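Amide synthase (Vibrio cholerae, PDB 1L5A) probably forms an amide bond as a free-standing condensation enzyme of nonribosomal peptide synthesis, in the making of the siderophore vibriobactin. Local coordinates at residues D21-T35 with R112-H126. Numbering follows the deposited sequence.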
# COMPACT_ATOMS: atom_id res chain seq x y z
N ASP A 21 -17.14 31.72 -3.92
CA ASP A 21 -16.60 30.47 -4.40
C ASP A 21 -17.56 29.59 -5.18
O ASP A 21 -17.92 28.51 -4.73
CB ASP A 21 -16.02 29.72 -3.21
CG ASP A 21 -15.01 30.55 -2.45
OD1 ASP A 21 -14.02 30.97 -3.08
OD2 ASP A 21 -15.20 30.80 -1.25
N THR A 22 -17.97 30.07 -6.34
CA THR A 22 -18.90 29.36 -7.20
C THR A 22 -18.15 28.75 -8.38
O THR A 22 -17.09 29.25 -8.78
CB THR A 22 -19.96 30.31 -7.77
OG1 THR A 22 -20.72 30.89 -6.70
CG2 THR A 22 -20.89 29.57 -8.70
N VAL A 23 -18.69 27.68 -8.94
CA VAL A 23 -18.09 27.05 -10.11
C VAL A 23 -19.21 26.87 -11.13
O VAL A 23 -20.19 26.15 -10.89
CB VAL A 23 -17.50 25.65 -9.78
CG1 VAL A 23 -16.61 25.19 -10.93
CG2 VAL A 23 -16.73 25.69 -8.50
N ALA A 24 -19.09 27.55 -12.26
CA ALA A 24 -20.11 27.43 -13.28
C ALA A 24 -19.50 27.27 -14.67
O ALA A 24 -18.55 27.97 -15.03
CB ALA A 24 -21.06 28.65 -13.25
N HIS A 25 -20.05 26.32 -15.42
CA HIS A 25 -19.60 26.08 -16.79
C HIS A 25 -20.81 26.10 -17.72
O HIS A 25 -21.93 25.83 -17.31
CB HIS A 25 -18.93 24.71 -16.92
CG HIS A 25 -17.55 24.64 -16.32
ND1 HIS A 25 -16.57 23.82 -16.83
CD2 HIS A 25 -17.00 25.26 -15.25
CE1 HIS A 25 -15.48 23.93 -16.10
NE2 HIS A 25 -15.71 24.80 -15.14
N SER A 26 -20.58 26.45 -18.97
CA SER A 26 -21.66 26.43 -19.92
C SER A 26 -21.13 25.60 -21.07
O SER A 26 -19.96 25.72 -21.45
CB SER A 26 -22.04 27.83 -20.40
OG SER A 26 -21.04 28.38 -21.22
N LEU A 27 -21.99 24.74 -21.59
CA LEU A 27 -21.63 23.89 -22.71
C LEU A 27 -22.52 24.30 -23.86
O LEU A 27 -23.75 24.42 -23.71
CB LEU A 27 -21.83 22.42 -22.35
CG LEU A 27 -20.96 21.86 -21.22
CD1 LEU A 27 -21.26 20.38 -21.03
CD2 LEU A 27 -19.48 22.07 -21.56
N ARG A 28 -21.93 24.55 -25.01
CA ARG A 28 -22.72 24.93 -26.16
C ARG A 28 -22.49 23.85 -27.19
O ARG A 28 -21.36 23.63 -27.65
CB ARG A 28 -22.32 26.30 -26.71
CG ARG A 28 -23.43 26.95 -27.56
CD ARG A 28 -23.08 28.37 -27.98
NE ARG A 28 -22.04 28.41 -29.00
CZ ARG A 28 -22.27 28.32 -30.31
NH1 ARG A 28 -23.53 28.20 -30.74
NH2 ARG A 28 -21.26 28.35 -31.17
N LEU A 29 -23.57 23.17 -27.52
CA LEU A 29 -23.50 22.09 -28.48
C LEU A 29 -24.15 22.53 -29.77
O LEU A 29 -25.31 22.95 -29.81
CB LEU A 29 -24.19 20.85 -27.91
CG LEU A 29 -23.79 20.48 -26.49
CD1 LEU A 29 -24.26 19.04 -26.20
CD2 LEU A 29 -22.26 20.61 -26.31
N THR A 30 -23.37 22.45 -30.83
CA THR A 30 -23.82 22.82 -32.15
C THR A 30 -23.85 21.53 -32.95
O THR A 30 -22.80 20.89 -33.15
CB THR A 30 -22.85 23.86 -32.75
OG1 THR A 30 -22.92 25.05 -31.95
CG2 THR A 30 -23.20 24.20 -34.20
N GLY A 31 -25.04 21.12 -33.38
CA GLY A 31 -25.18 19.88 -34.13
C GLY A 31 -26.52 19.17 -33.96
O GLY A 31 -27.32 19.54 -33.11
N PRO A 32 -26.78 18.12 -34.76
CA PRO A 32 -28.03 17.34 -34.71
C PRO A 32 -28.13 16.44 -33.48
O PRO A 32 -28.31 15.23 -33.58
CB PRO A 32 -27.95 16.53 -35.99
CG PRO A 32 -26.48 16.15 -36.00
CD PRO A 32 -25.80 17.47 -35.65
N LEU A 33 -28.04 17.05 -32.30
CA LEU A 33 -28.11 16.34 -31.04
C LEU A 33 -29.55 15.92 -30.73
O LEU A 33 -30.50 16.55 -31.19
CB LEU A 33 -27.53 17.25 -29.97
CG LEU A 33 -27.84 17.20 -28.49
CD1 LEU A 33 -26.86 18.10 -27.78
CD2 LEU A 33 -29.26 17.66 -28.21
N ASP A 34 -29.71 14.83 -29.97
CA ASP A 34 -31.03 14.33 -29.59
C ASP A 34 -31.37 14.97 -28.25
O ASP A 34 -30.90 14.52 -27.21
CB ASP A 34 -30.98 12.80 -29.44
CG ASP A 34 -32.36 12.18 -29.16
OD1 ASP A 34 -33.01 12.55 -28.16
OD2 ASP A 34 -32.78 11.30 -29.94
N THR A 35 -32.19 16.03 -28.28
CA THR A 35 -32.55 16.76 -27.05
C THR A 35 -32.95 15.84 -25.92
O THR A 35 -32.37 15.88 -24.84
CB THR A 35 -33.73 17.75 -27.28
OG1 THR A 35 -33.45 18.59 -28.41
CG2 THR A 35 -33.93 18.64 -26.05
N ARG A 112 -32.77 24.42 -25.57
CA ARG A 112 -32.76 24.05 -26.97
C ARG A 112 -32.96 25.41 -27.64
O ARG A 112 -34.03 26.01 -27.57
CB ARG A 112 -33.93 23.10 -27.28
CG ARG A 112 -34.02 22.67 -28.75
CD ARG A 112 -35.08 21.59 -28.96
NE ARG A 112 -35.59 21.57 -30.33
CZ ARG A 112 -35.21 20.71 -31.28
NH1 ARG A 112 -34.32 19.76 -31.03
NH2 ARG A 112 -35.73 20.82 -32.49
N LEU A 113 -31.90 25.93 -28.25
CA LEU A 113 -31.96 27.22 -28.90
C LEU A 113 -32.54 27.06 -30.30
O LEU A 113 -33.35 27.87 -30.75
CB LEU A 113 -30.56 27.82 -28.98
CG LEU A 113 -29.88 28.00 -27.62
CD1 LEU A 113 -28.42 28.37 -27.79
CD2 LEU A 113 -30.63 29.05 -26.83
N SER A 114 -32.10 26.02 -30.99
CA SER A 114 -32.57 25.70 -32.32
C SER A 114 -32.43 24.17 -32.41
O SER A 114 -31.99 23.54 -31.46
CB SER A 114 -31.69 26.39 -33.36
OG SER A 114 -30.63 25.57 -33.80
N HIS A 115 -32.80 23.56 -33.53
CA HIS A 115 -32.67 22.11 -33.61
C HIS A 115 -31.21 21.67 -33.62
O HIS A 115 -30.90 20.52 -33.32
CB HIS A 115 -33.41 21.57 -34.84
CG HIS A 115 -32.74 21.91 -36.14
ND1 HIS A 115 -32.61 23.21 -36.60
CD2 HIS A 115 -32.19 21.12 -37.10
CE1 HIS A 115 -32.00 23.20 -37.77
NE2 HIS A 115 -31.74 21.95 -38.10
N SER A 116 -30.30 22.57 -33.95
CA SER A 116 -28.87 22.23 -34.01
C SER A 116 -28.04 22.98 -32.96
O SER A 116 -26.80 22.94 -32.98
CB SER A 116 -28.33 22.56 -35.39
OG SER A 116 -28.53 23.94 -35.64
N GLU A 117 -28.72 23.66 -32.04
CA GLU A 117 -28.03 24.43 -31.02
C GLU A 117 -28.60 24.20 -29.63
O GLU A 117 -29.79 24.45 -29.37
CB GLU A 117 -28.11 25.94 -31.36
CG GLU A 117 -27.44 26.37 -32.68
CD GLU A 117 -25.93 26.03 -32.76
OE1 GLU A 117 -25.23 25.92 -31.72
OE2 GLU A 117 -25.42 25.88 -33.90
N HIS A 118 -27.75 23.74 -28.72
CA HIS A 118 -28.15 23.50 -27.33
C HIS A 118 -27.19 24.17 -26.35
O HIS A 118 -25.97 24.26 -26.59
CB HIS A 118 -28.21 22.00 -27.00
CG HIS A 118 -29.37 21.28 -27.63
ND1 HIS A 118 -29.38 20.93 -28.96
CD2 HIS A 118 -30.56 20.90 -27.12
CE1 HIS A 118 -30.54 20.36 -29.25
NE2 HIS A 118 -31.28 20.33 -28.15
N LEU A 119 -27.73 24.63 -25.23
CA LEU A 119 -26.92 25.27 -24.21
C LEU A 119 -27.14 24.62 -22.86
O LEU A 119 -28.26 24.61 -22.36
CB LEU A 119 -27.28 26.75 -24.10
CG LEU A 119 -26.29 27.55 -23.25
CD1 LEU A 119 -24.92 27.43 -23.87
CD2 LEU A 119 -26.72 29.01 -23.18
N ILE A 120 -26.08 24.06 -22.30
CA ILE A 120 -26.13 23.42 -20.99
C ILE A 120 -25.37 24.27 -19.99
O ILE A 120 -24.22 24.66 -20.22
CB ILE A 120 -25.45 22.05 -21.00
CG1 ILE A 120 -26.25 21.07 -21.85
CG2 ILE A 120 -25.32 21.54 -19.58
CD1 ILE A 120 -25.44 19.88 -22.28
N TYR A 121 -26.03 24.55 -18.88
CA TYR A 121 -25.44 25.35 -17.83
C TYR A 121 -25.41 24.54 -16.54
O TYR A 121 -26.44 24.07 -16.05
CB TYR A 121 -26.27 26.64 -17.62
CG TYR A 121 -25.88 27.45 -16.41
CD1 TYR A 121 -24.67 28.17 -16.37
CD2 TYR A 121 -26.71 27.50 -15.30
CE1 TYR A 121 -24.31 28.93 -15.23
CE2 TYR A 121 -26.37 28.25 -14.17
CZ TYR A 121 -25.17 28.96 -14.14
OH TYR A 121 -24.87 29.69 -13.01
N THR A 122 -24.21 24.41 -15.98
CA THR A 122 -24.01 23.67 -14.74
C THR A 122 -23.36 24.58 -13.71
O THR A 122 -22.37 25.23 -14.00
CB THR A 122 -23.08 22.50 -14.99
OG1 THR A 122 -23.64 21.68 -16.02
CG2 THR A 122 -22.88 21.68 -13.71
N ARG A 123 -23.92 24.64 -12.51
CA ARG A 123 -23.34 25.47 -11.47
C ARG A 123 -23.34 24.77 -10.13
O ARG A 123 -24.31 24.13 -9.74
CB ARG A 123 -24.10 26.76 -11.28
CG ARG A 123 -23.78 27.41 -9.92
CD ARG A 123 -25.00 28.05 -9.32
NE ARG A 123 -25.45 27.33 -8.13
CZ ARG A 123 -26.65 27.47 -7.59
NH1 ARG A 123 -27.54 28.31 -8.12
NH2 ARG A 123 -26.97 26.77 -6.51
N ALA A 124 -22.24 24.97 -9.41
CA ALA A 124 -22.10 24.38 -8.09
C ALA A 124 -21.27 25.32 -7.24
O ALA A 124 -20.68 26.27 -7.72
CB ALA A 124 -21.42 23.02 -8.20
N HIS A 125 -21.23 25.06 -5.95
CA HIS A 125 -20.40 25.85 -5.06
C HIS A 125 -19.09 25.06 -4.90
O HIS A 125 -19.09 23.83 -4.85
CB HIS A 125 -21.08 26.03 -3.72
CG HIS A 125 -20.37 26.97 -2.81
ND1 HIS A 125 -19.21 26.62 -2.15
CD2 HIS A 125 -20.63 28.25 -2.47
CE1 HIS A 125 -18.79 27.65 -1.44
NE2 HIS A 125 -19.63 28.65 -1.62
N HIS A 126 -17.97 25.77 -4.81
CA HIS A 126 -16.69 25.11 -4.65
C HIS A 126 -16.63 24.13 -3.47
O HIS A 126 -15.74 23.29 -3.41
CB HIS A 126 -15.61 26.17 -4.48
CG HIS A 126 -14.52 26.08 -5.49
ND1 HIS A 126 -13.49 25.17 -5.40
CD2 HIS A 126 -14.32 26.77 -6.64
CE1 HIS A 126 -12.70 25.30 -6.44
NE2 HIS A 126 -13.18 26.26 -7.21
O HOH W 1 -22.35 22.89 -18.06
O HOH W 2 -27.06 20.71 -30.67
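Val-23, His-25, Leu-27 and Leu-29 each exchange two backbone hydrogen bonds with Ala-124, Thr-122, Ile-120 and His-118, pairing strands 22-30 and 117-125 antiparallel, their short axes at 166°, within a five-stranded mixed sheet of the condensation-domain fold, related to the CoA-dependent acyltransferases. Single bonds extend the ladder at both ends: His-126 N to Asp-21 O, and Gly-31 N to Ser-116 O. The backbone groups of Ala-24, Ser-26, Arg-28 and Thr-30 bond to edge strand 348-356, from late in the chain. Leu-27 CB and Ile-120 CB lie 3.9 Å apart. On their face helix 131-150 packs, and its Glu-138 takes His-25 ND1. One water donates to His-25 O and also bonds Thr-122 OG1.

On the other face, Glu-117 bends at chi2 (-58°), and OE1 meets Arg-28 NH1 in a 3.0 Å salt bridge, guanidinium and carboxylate planes 17° apart. The Thr-30 hydroxyl also donates to OE1, but is modelled too short to trust in detail. Farther along, Asp-93 holds both Tyr-121 OH and Arg-123 NH1.

His-118 has both ring nitrogens engaged, which should fix its rotation. ND1 meets, in the ring plane, a second water that donates to Leu-29 O and Gly-31 O. NE2 lies 2.8 Å from Thr-35 OG1, also in plane, and that hydroxyl accepts from Arg-112 NH1 at 3.0 Å, near the guanidinium plane.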